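Local coordinates for protein racemase (Pseudovibrio sp. JE062, PDB 3MKC) that belongs to the enolase superfamily, with a mandelate racemase/muconate lactonizing enzyme type N-terminal domain and a TIM-barrel-like C-terminal domain, at residues A[139-148]-A[173-181]; A[158-169]-A[193-202]. One frame throughout, in Å; residues are numbered along the deposited sequence.

Interaction 1: A[139-148]-A[173-181]; sequences HPYLTLYPAI and IRAVKVCVP
Lys177, on a buried strand, runs its chain alongside Thr143 of the neighbouring strand, the two side chains pointing the same way, and its NZ donates a hydrogen bond to OH of Tyr141 at 3.1 Å. Two torsions set this up: CG lies opposite the backbone N (chi1 -177°), and the chain then bends at chi3 (73°), bringing CE to within 3.4 Å of Thr143 OG1. Nearer the backbone, Lys177 CB meets the Tyr141 ring obliquely at CE1. The stronger polar partners come from other strands of the sheet: Glu238 forms a salt bridge with Lys177 NZ, and Thr143 OG1 is hydrogen-bonded to Glu339.

The backbones themselves run parallel. Leu142 N binds Ala175 O, Lys177 N binds Leu142 O, and Leu144 N meets Lys177 O at 2.9 Å, this last bond being nearly straight (171°). On the sheet face away from Lys177, Leu142 CD1 presses on Ile173 CD1 at 3.5 Å, while Leu144 CD1 packs against Val176 CB at 3.8 Å. At one end the Arg174 guanidinium lies over a face of the His139 ring, NH1 being 3.3 Å from CD2 and offset toward the rim; nearby, a water joins Pro140 O to Arg174 N. At the other, the Tyr145 ring reaches past Cys179 until its OH comes 3.6 Å from Pro181 CG.

Parallel strands 137-143 and 175-179, linked through helix 154-170, form a beta-alpha-beta crossover, the repeating step of the TIM-barrel fold found in enolase-type C-terminal domains.

Interaction 2: A[158-169]-A[193-202]; sequences IKGYAPLLEKAK and YYLRELRGIL
Ile158 CG1 lies at the edge of the Tyr194 ring, close to its plane and 3.9 Å from CD1, while Leu198 CD1 of the ring's own helix lies over one face, toward the rim. At Tyr193, Glu197 CG sits over one face, offset toward the rim, but Ile158 CD1 comes in obliquely, 4.1 Å from CE2. The side chains of Tyr161 and Tyr194 cross at about a right angle, and Tyr194 OH meets the Tyr161 ring obliquely, 3.2 Å from CE2. That hydroxyl has its polar partner in Cys179 O, and that of Tyr161 in Leu144 O.

Two isoleucines act as knobs into holes in opposite senses. Ile158 fits among Tyr193, Tyr194, Glu197 and Ile201; Ile201 fits among Ile158, Ala162, Leu165 and Glu166, its CD1 reaching 4.0 Å from Ile158 CG2. Deeper, toward the sheet, Leu198 CD2 touches Tyr161 CB at 3.8 Å, and Leu165 CD1 packs against both Leu198 and Ile201. The helix segments cross at -32°, with their axes 9.6 Å apart.

Lys169 supplies the polar finish. Its CD passes 3.0 Å from Leu202 O, and a bend at chi3 (-64°) turns NZ to Ile201 O at 3.3 Å, in the carbonyl plane; a second bond, to Leu202 O, is weak. Glu166 makes a long ion pair with the same ammonium group. The chemistry is branched aliphatics and ring carbons along most of the interface, with Lys169 of helix 154-170 reaching the C-terminal end of helix 188-202, where its positive charge is probably favoured by the carbonyls and the negative end of the helix dipole.

In the fold
Interactions 1 and 2 are successive layers of the same part of the barrel: interaction 1 pairs two strands in its wall, and interaction 2 pairs two helices packed outside them. The chain alternates between the layers, helix 154-170 joining strand 137-143 to strand 175-179, with helix 188-202 following. The strand contact is largely buried and relies on backbone hydrogen bonds and enclosed polar groups; the helix contact, partly buried, relies on aliphatic interlocking with charge at its margin. Two tyrosine hydroxyls of the helices tie the layers together by reaching backbone atoms of the strand segments, that of Tyr161 also bonding Cys179 N. Val176 and Val178 also meet Leu202 and Leu198, respectively.

Interaction 1: A[139-148]-A[173-181]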
# COMPACT_ATOMS: atom_id res chain seq x y z
N HIS A 139 -2.45 14.18 -4.28
CA HIS A 139 -1.45 13.93 -5.32
C HIS A 139 -0.59 12.74 -5.00
O HIS A 139 0.11 12.71 -3.98
CB HIS A 139 -0.56 15.16 -5.50
CG HIS A 139 -1.32 16.41 -5.83
ND1 HIS A 139 -2.03 17.12 -4.89
CD2 HIS A 139 -1.52 17.04 -7.02
CE1 HIS A 139 -2.64 18.13 -5.48
NE2 HIS A 139 -2.35 18.10 -6.77
N PRO A 140 -0.60 11.72 -5.86
CA PRO A 140 0.22 10.54 -5.59
C PRO A 140 1.58 10.67 -6.24
O PRO A 140 1.80 11.56 -7.07
CB PRO A 140 -0.58 9.44 -6.25
CG PRO A 140 -0.99 10.13 -7.55
CD PRO A 140 -1.44 11.51 -7.07
N TYR A 141 2.50 9.81 -5.84
CA TYR A 141 3.79 9.78 -6.50
C TYR A 141 3.64 8.47 -7.26
O TYR A 141 3.00 7.54 -6.77
CB TYR A 141 4.97 9.76 -5.51
CG TYR A 141 5.23 8.46 -4.77
CD1 TYR A 141 5.77 7.35 -5.41
CD2 TYR A 141 5.00 8.37 -3.39
CE1 TYR A 141 6.09 6.19 -4.71
CE2 TYR A 141 5.31 7.22 -2.68
CZ TYR A 141 5.85 6.13 -3.35
OH TYR A 141 6.15 4.99 -2.65
N LEU A 142 4.17 8.42 -8.47
CA LEU A 142 4.04 7.20 -9.25
C LEU A 142 5.35 6.43 -9.27
O LEU A 142 6.41 6.99 -9.52
CB LEU A 142 3.62 7.55 -10.68
CG LEU A 142 2.33 8.36 -10.79
CD1 LEU A 142 1.99 8.57 -12.26
CD2 LEU A 142 1.20 7.65 -10.07
N THR A 143 5.26 5.14 -9.00
CA THR A 143 6.43 4.29 -9.00
C THR A 143 6.67 3.80 -10.42
O THR A 143 5.79 3.20 -11.03
CB THR A 143 6.24 3.10 -8.05
OG1 THR A 143 5.96 3.59 -6.74
CG2 THR A 143 7.49 2.24 -8.01
N LEU A 144 7.86 4.09 -10.94
CA LEU A 144 8.23 3.73 -12.30
C LEU A 144 9.32 2.68 -12.41
O LEU A 144 10.23 2.62 -11.58
CB LEU A 144 8.71 4.98 -13.05
CG LEU A 144 7.82 6.22 -12.94
CD1 LEU A 144 8.53 7.41 -13.57
CD2 LEU A 144 6.49 5.94 -13.62
N TYR A 145 9.24 1.86 -13.46
CA TYR A 145 10.24 0.84 -13.72
C TYR A 145 10.09 0.34 -15.16
O TYR A 145 9.07 -0.24 -15.52
CB TYR A 145 10.10 -0.34 -12.76
CG TYR A 145 11.34 -1.21 -12.71
CD1 TYR A 145 12.47 -0.81 -11.99
CD2 TYR A 145 11.39 -2.43 -13.39
CE1 TYR A 145 13.61 -1.60 -11.95
CE2 TYR A 145 12.53 -3.23 -13.35
CZ TYR A 145 13.64 -2.81 -12.63
OH TYR A 145 14.76 -3.62 -12.57
N PRO A 146 11.10 0.58 -16.00
CA PRO A 146 11.05 0.14 -17.39
C PRO A 146 11.21 -1.37 -17.55
O PRO A 146 11.54 -2.07 -16.60
CB PRO A 146 12.19 0.90 -18.03
CG PRO A 146 13.22 0.92 -16.93
CD PRO A 146 12.37 1.28 -15.72
N ALA A 147 10.95 -1.85 -18.76
CA ALA A 147 11.10 -3.27 -19.06
C ALA A 147 12.56 -3.46 -19.43
O ALA A 147 12.92 -3.38 -20.61
CB ALA A 147 10.20 -3.65 -20.22
N ILE A 148 13.40 -3.68 -18.43
CA ILE A 148 14.83 -3.86 -18.67
C ILE A 148 15.43 -5.12 -18.03
O ILE A 148 15.03 -5.53 -16.95
CB ILE A 148 15.65 -2.63 -18.15
CG1 ILE A 148 15.26 -2.34 -16.69
CG2 ILE A 148 15.40 -1.41 -19.03
CD1 ILE A 148 16.15 -1.32 -16.01
N ILE A 173 3.05 14.98 -13.34
CA ILE A 173 3.05 14.12 -12.16
C ILE A 173 3.97 14.84 -11.16
O ILE A 173 5.10 15.19 -11.49
CB ILE A 173 3.63 12.72 -12.47
CG1 ILE A 173 2.75 12.02 -13.51
CG2 ILE A 173 3.71 11.89 -11.20
CD1 ILE A 173 1.29 11.92 -13.12
N ARG A 174 3.47 15.06 -9.95
CA ARG A 174 4.23 15.78 -8.93
C ARG A 174 5.44 15.05 -8.35
O ARG A 174 6.35 15.69 -7.83
CB ARG A 174 3.30 16.20 -7.79
CG ARG A 174 2.05 16.94 -8.25
CD ARG A 174 2.40 18.26 -8.92
NE ARG A 174 1.21 18.99 -9.33
CZ ARG A 174 0.37 19.60 -8.50
NH1 ARG A 174 0.58 19.57 -7.19
NH2 ARG A 174 -0.70 20.24 -8.98
N ALA A 175 5.46 13.73 -8.43
CA ALA A 175 6.58 12.96 -7.88
C ALA A 175 6.62 11.55 -8.44
O ALA A 175 5.58 10.95 -8.72
CB ALA A 175 6.49 12.92 -6.35
N VAL A 176 7.83 11.01 -8.58
CA VAL A 176 8.02 9.67 -9.09
C VAL A 176 9.08 8.94 -8.29
O VAL A 176 9.96 9.55 -7.70
CB VAL A 176 8.46 9.70 -10.57
CG1 VAL A 176 7.37 10.35 -11.43
CG2 VAL A 176 9.77 10.46 -10.71
N LYS A 177 9.00 7.61 -8.28
CA LYS A 177 9.98 6.81 -7.57
C LYS A 177 10.66 5.90 -8.57
O LYS A 177 9.99 5.25 -9.38
CB LYS A 177 9.32 5.96 -6.49
CG LYS A 177 10.32 5.15 -5.67
CD LYS A 177 9.69 4.54 -4.42
CE LYS A 177 8.76 3.38 -4.75
NZ LYS A 177 8.14 2.80 -3.53
N VAL A 178 11.98 5.86 -8.53
CA VAL A 178 12.76 5.01 -9.42
C VAL A 178 13.38 3.94 -8.54
O VAL A 178 13.40 4.07 -7.32
CB VAL A 178 13.87 5.80 -10.12
CG1 VAL A 178 13.26 6.90 -10.97
CG2 VAL A 178 14.82 6.38 -9.08
N CYS A 179 13.89 2.87 -9.15
CA CYS A 179 14.51 1.79 -8.39
C CYS A 179 15.88 1.45 -8.93
O CYS A 179 16.19 1.74 -10.09
CB CYS A 179 13.66 0.53 -8.46
SG CYS A 179 11.90 0.75 -8.21
N VAL A 180 16.70 0.84 -8.08
CA VAL A 180 18.02 0.38 -8.49
C VAL A 180 17.80 -1.11 -8.72
O VAL A 180 17.51 -1.85 -7.78
CB VAL A 180 19.07 0.57 -7.37
CG1 VAL A 180 20.42 0.02 -7.81
CG2 VAL A 180 19.22 2.05 -7.03
N PRO A 181 17.90 -1.57 -9.98
CA PRO A 181 17.71 -2.98 -10.29
C PRO A 181 18.43 -3.93 -9.33
O PRO A 181 19.63 -3.79 -9.09
CB PRO A 181 18.22 -3.09 -11.72
CG PRO A 181 17.81 -1.77 -12.29
CD PRO A 181 18.24 -0.81 -11.19
O HOH W 1 1.36 13.55 -9.04

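Interaction 2: A[158-169]-A[193-202]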
# COMPACT_ATOMS: atom_id res chain seq x y z
N ILE A 158 19.18 3.44 -17.58
CA ILE A 158 18.90 4.85 -17.79
C ILE A 158 18.01 5.08 -19.00
O ILE A 158 16.97 5.73 -18.90
CB ILE A 158 20.22 5.64 -17.95
CG1 ILE A 158 21.00 5.59 -16.64
CG2 ILE A 158 19.93 7.07 -18.37
CD1 ILE A 158 22.37 6.24 -16.70
N LYS A 159 18.42 4.55 -20.15
CA LYS A 159 17.66 4.71 -21.38
C LYS A 159 16.22 4.27 -21.15
O LYS A 159 15.28 4.94 -21.60
CB LYS A 159 18.29 3.90 -22.51
N GLY A 160 16.05 3.16 -20.45
CA GLY A 160 14.72 2.65 -20.17
C GLY A 160 13.86 3.57 -19.32
O GLY A 160 12.64 3.67 -19.53
N TYR A 161 14.47 4.25 -18.36
CA TYR A 161 13.73 5.15 -17.50
C TYR A 161 13.39 6.48 -18.18
O TYR A 161 12.31 7.03 -17.96
CB TYR A 161 14.53 5.43 -16.22
CG TYR A 161 14.08 4.61 -15.03
CD1 TYR A 161 12.88 4.90 -14.38
CD2 TYR A 161 14.84 3.54 -14.57
CE1 TYR A 161 12.44 4.14 -13.30
CE2 TYR A 161 14.40 2.77 -13.49
CZ TYR A 161 13.20 3.07 -12.87
OH TYR A 161 12.77 2.30 -11.81
N ALA A 162 14.31 6.97 -19.00
CA ALA A 162 14.13 8.25 -19.69
C ALA A 162 12.72 8.55 -20.21
O ALA A 162 12.12 9.56 -19.83
CB ALA A 162 15.15 8.38 -20.82
N PRO A 163 12.17 7.69 -21.08
CA PRO A 163 10.83 7.95 -21.60
C PRO A 163 9.74 7.96 -20.53
O PRO A 163 8.73 8.67 -20.67
CB PRO A 163 10.64 6.85 -22.64
CG PRO A 163 11.45 5.73 -22.09
CD PRO A 163 12.70 6.43 -21.62
N LEU A 164 9.92 7.17 -19.47
CA LEU A 164 8.94 7.13 -18.39
C LEU A 164 8.99 8.45 -17.64
O LEU A 164 7.95 9.02 -17.29
CB LEU A 164 9.24 5.97 -17.44
CG LEU A 164 9.03 4.56 -18.00
CD1 LEU A 164 9.40 3.52 -16.95
CD2 LEU A 164 7.58 4.40 -18.41
N LEU A 165 10.20 8.95 -17.40
CA LEU A 165 10.37 10.21 -16.69
C LEU A 165 9.84 11.38 -17.51
O LEU A 165 9.19 12.28 -16.98
CB LEU A 165 11.86 10.43 -16.35
CG LEU A 165 12.50 9.40 -15.41
CD1 LEU A 165 13.98 9.72 -15.23
CD2 LEU A 165 11.79 9.42 -14.07
N GLU A 166 10.10 11.37 -18.82
CA GLU A 166 9.63 12.44 -19.68
C GLU A 166 8.10 12.45 -19.72
O GLU A 166 7.47 13.51 -19.71
CB GLU A 166 10.19 12.29 -21.10
CG GLU A 166 11.71 12.37 -21.21
CD GLU A 166 12.26 13.76 -20.92
OE1 GLU A 166 11.48 14.66 -20.53
OE2 GLU A 166 13.49 13.95 -21.08
N LYS A 167 7.50 11.26 -19.76
CA LYS A 167 6.05 11.13 -19.79
C LYS A 167 5.43 11.66 -18.51
O LYS A 167 4.39 12.30 -18.53
CB LYS A 167 5.64 9.67 -20.00
CG LYS A 167 4.13 9.48 -20.19
CD LYS A 167 3.79 8.04 -20.54
CE LYS A 167 2.30 7.87 -20.77
NZ LYS A 167 1.96 6.48 -21.19
N ALA A 168 6.08 11.39 -17.38
CA ALA A 168 5.58 11.85 -16.09
C ALA A 168 5.52 13.37 -16.08
O ALA A 168 4.56 13.95 -15.59
CB ALA A 168 6.48 11.35 -14.95
N LYS A 169 6.55 14.01 -16.64
CA LYS A 169 6.59 15.46 -16.69
C LYS A 169 5.50 15.98 -17.62
O LYS A 169 4.88 17.02 -17.37
CB LYS A 169 7.96 15.94 -17.18
CG LYS A 169 9.10 15.38 -16.35
CD LYS A 169 10.33 16.28 -16.38
CE LYS A 169 10.94 16.40 -17.76
NZ LYS A 169 12.16 17.24 -17.72
N TYR A 193 26.04 7.73 -9.58
CA TYR A 193 26.08 8.23 -10.95
C TYR A 193 24.70 8.07 -11.57
O TYR A 193 24.15 9.00 -12.16
CB TYR A 193 27.10 7.42 -11.77
CG TYR A 193 26.99 7.64 -13.26
CD1 TYR A 193 27.38 8.84 -13.84
CD2 TYR A 193 26.43 6.66 -14.08
CE1 TYR A 193 27.23 9.07 -15.20
CE2 TYR A 193 26.27 6.87 -15.45
CZ TYR A 193 26.67 8.08 -16.00
OH TYR A 193 26.51 8.31 -17.34
N TYR A 194 24.15 6.87 -11.41
CA TYR A 194 22.84 6.51 -11.91
C TYR A 194 21.76 7.50 -11.49
O TYR A 194 21.04 8.05 -12.32
CB TYR A 194 22.50 5.11 -11.39
CG TYR A 194 21.12 4.59 -11.69
CD1 TYR A 194 20.71 4.34 -12.99
CD2 TYR A 194 20.24 4.27 -10.65
CE1 TYR A 194 19.46 3.79 -13.26
CE2 TYR A 194 19.00 3.72 -10.90
CZ TYR A 194 18.61 3.47 -12.20
OH TYR A 194 17.39 2.91 -12.45
N LEU A 195 21.65 7.72 -10.19
CA LEU A 195 20.65 8.62 -9.66
C LEU A 195 20.89 10.05 -10.13
O LEU A 195 19.95 10.82 -10.29
CB LEU A 195 20.64 8.55 -8.13
CG LEU A 195 20.30 7.15 -7.59
CD1 LEU A 195 20.31 7.17 -6.07
CD2 LEU A 195 18.92 6.72 -8.09
N ARG A 196 22.15 10.40 -10.35
CA ARG A 196 22.45 11.74 -10.82
C ARG A 196 21.95 11.91 -12.25
O ARG A 196 21.47 12.99 -12.62
CB ARG A 196 23.96 12.00 -10.75
CG ARG A 196 24.44 12.33 -9.36
CD ARG A 196 25.96 12.41 -9.28
NE ARG A 196 26.37 12.86 -7.95
CZ ARG A 196 26.04 14.04 -7.45
NH1 ARG A 196 25.30 14.88 -8.16
NH2 ARG A 196 26.43 14.38 -6.22
N GLU A 197 22.06 10.85 -13.04
CA GLU A 197 21.62 10.91 -14.43
C GLU A 197 20.10 10.97 -14.51
O GLU A 197 19.55 11.72 -15.32
CB GLU A 197 22.14 9.71 -15.21
CG GLU A 197 23.65 9.68 -15.33
CD GLU A 197 24.21 10.94 -15.95
OE1 GLU A 197 23.94 11.19 -17.14
OE2 GLU A 197 24.92 11.69 -15.24
N LEU A 198 19.43 10.19 -13.68
CA LEU A 198 17.97 10.17 -13.68
C LEU A 198 17.42 11.51 -13.21
O LEU A 198 16.43 12.00 -13.75
CB LEU A 198 17.45 9.04 -12.80
CG LEU A 198 17.80 7.63 -13.26
CD1 LEU A 198 17.11 6.60 -12.37
CD2 LEU A 198 17.36 7.44 -14.71
N ARG A 199 18.06 12.09 -12.20
CA ARG A 199 17.62 13.37 -11.68
C ARG A 199 17.88 14.44 -12.75
O ARG A 199 17.12 15.40 -12.87
CB ARG A 199 18.39 13.73 -10.40
CG ARG A 199 18.17 15.16 -9.92
CD ARG A 199 16.69 15.45 -9.73
NE ARG A 199 16.32 15.54 -8.32
CZ ARG A 199 15.09 15.79 -7.88
NH1 ARG A 199 14.10 15.97 -8.74
NH2 ARG A 199 14.85 15.87 -6.58
N GLY A 200 18.96 14.26 -13.50
CA GLY A 200 19.28 15.21 -14.55
C GLY A 200 18.20 15.22 -15.61
O GLY A 200 17.82 16.27 -16.12
N ILE A 201 17.70 14.03 -15.94
CA ILE A 201 16.64 13.86 -16.93
C ILE A 201 15.32 14.42 -16.41
O ILE A 201 14.64 15.20 -17.08
CB ILE A 201 16.42 12.37 -17.27
CG1 ILE A 201 17.68 11.79 -17.90
CG2 ILE A 201 15.20 12.21 -18.18
CD1 ILE A 201 17.59 10.29 -18.16
N LEU A 202 14.96 14.01 -15.20
CA LEU A 202 13.71 14.42 -14.57
C LEU A 202 13.60 15.90 -14.26
O LEU A 202 12.53 16.50 -14.41
CB LEU A 202 13.49 13.62 -13.28
CG LEU A 202 12.20 13.92 -12.52
CD1 LEU A 202 11.00 13.56 -13.40
CD2 LEU A 202 12.17 13.15 -11.21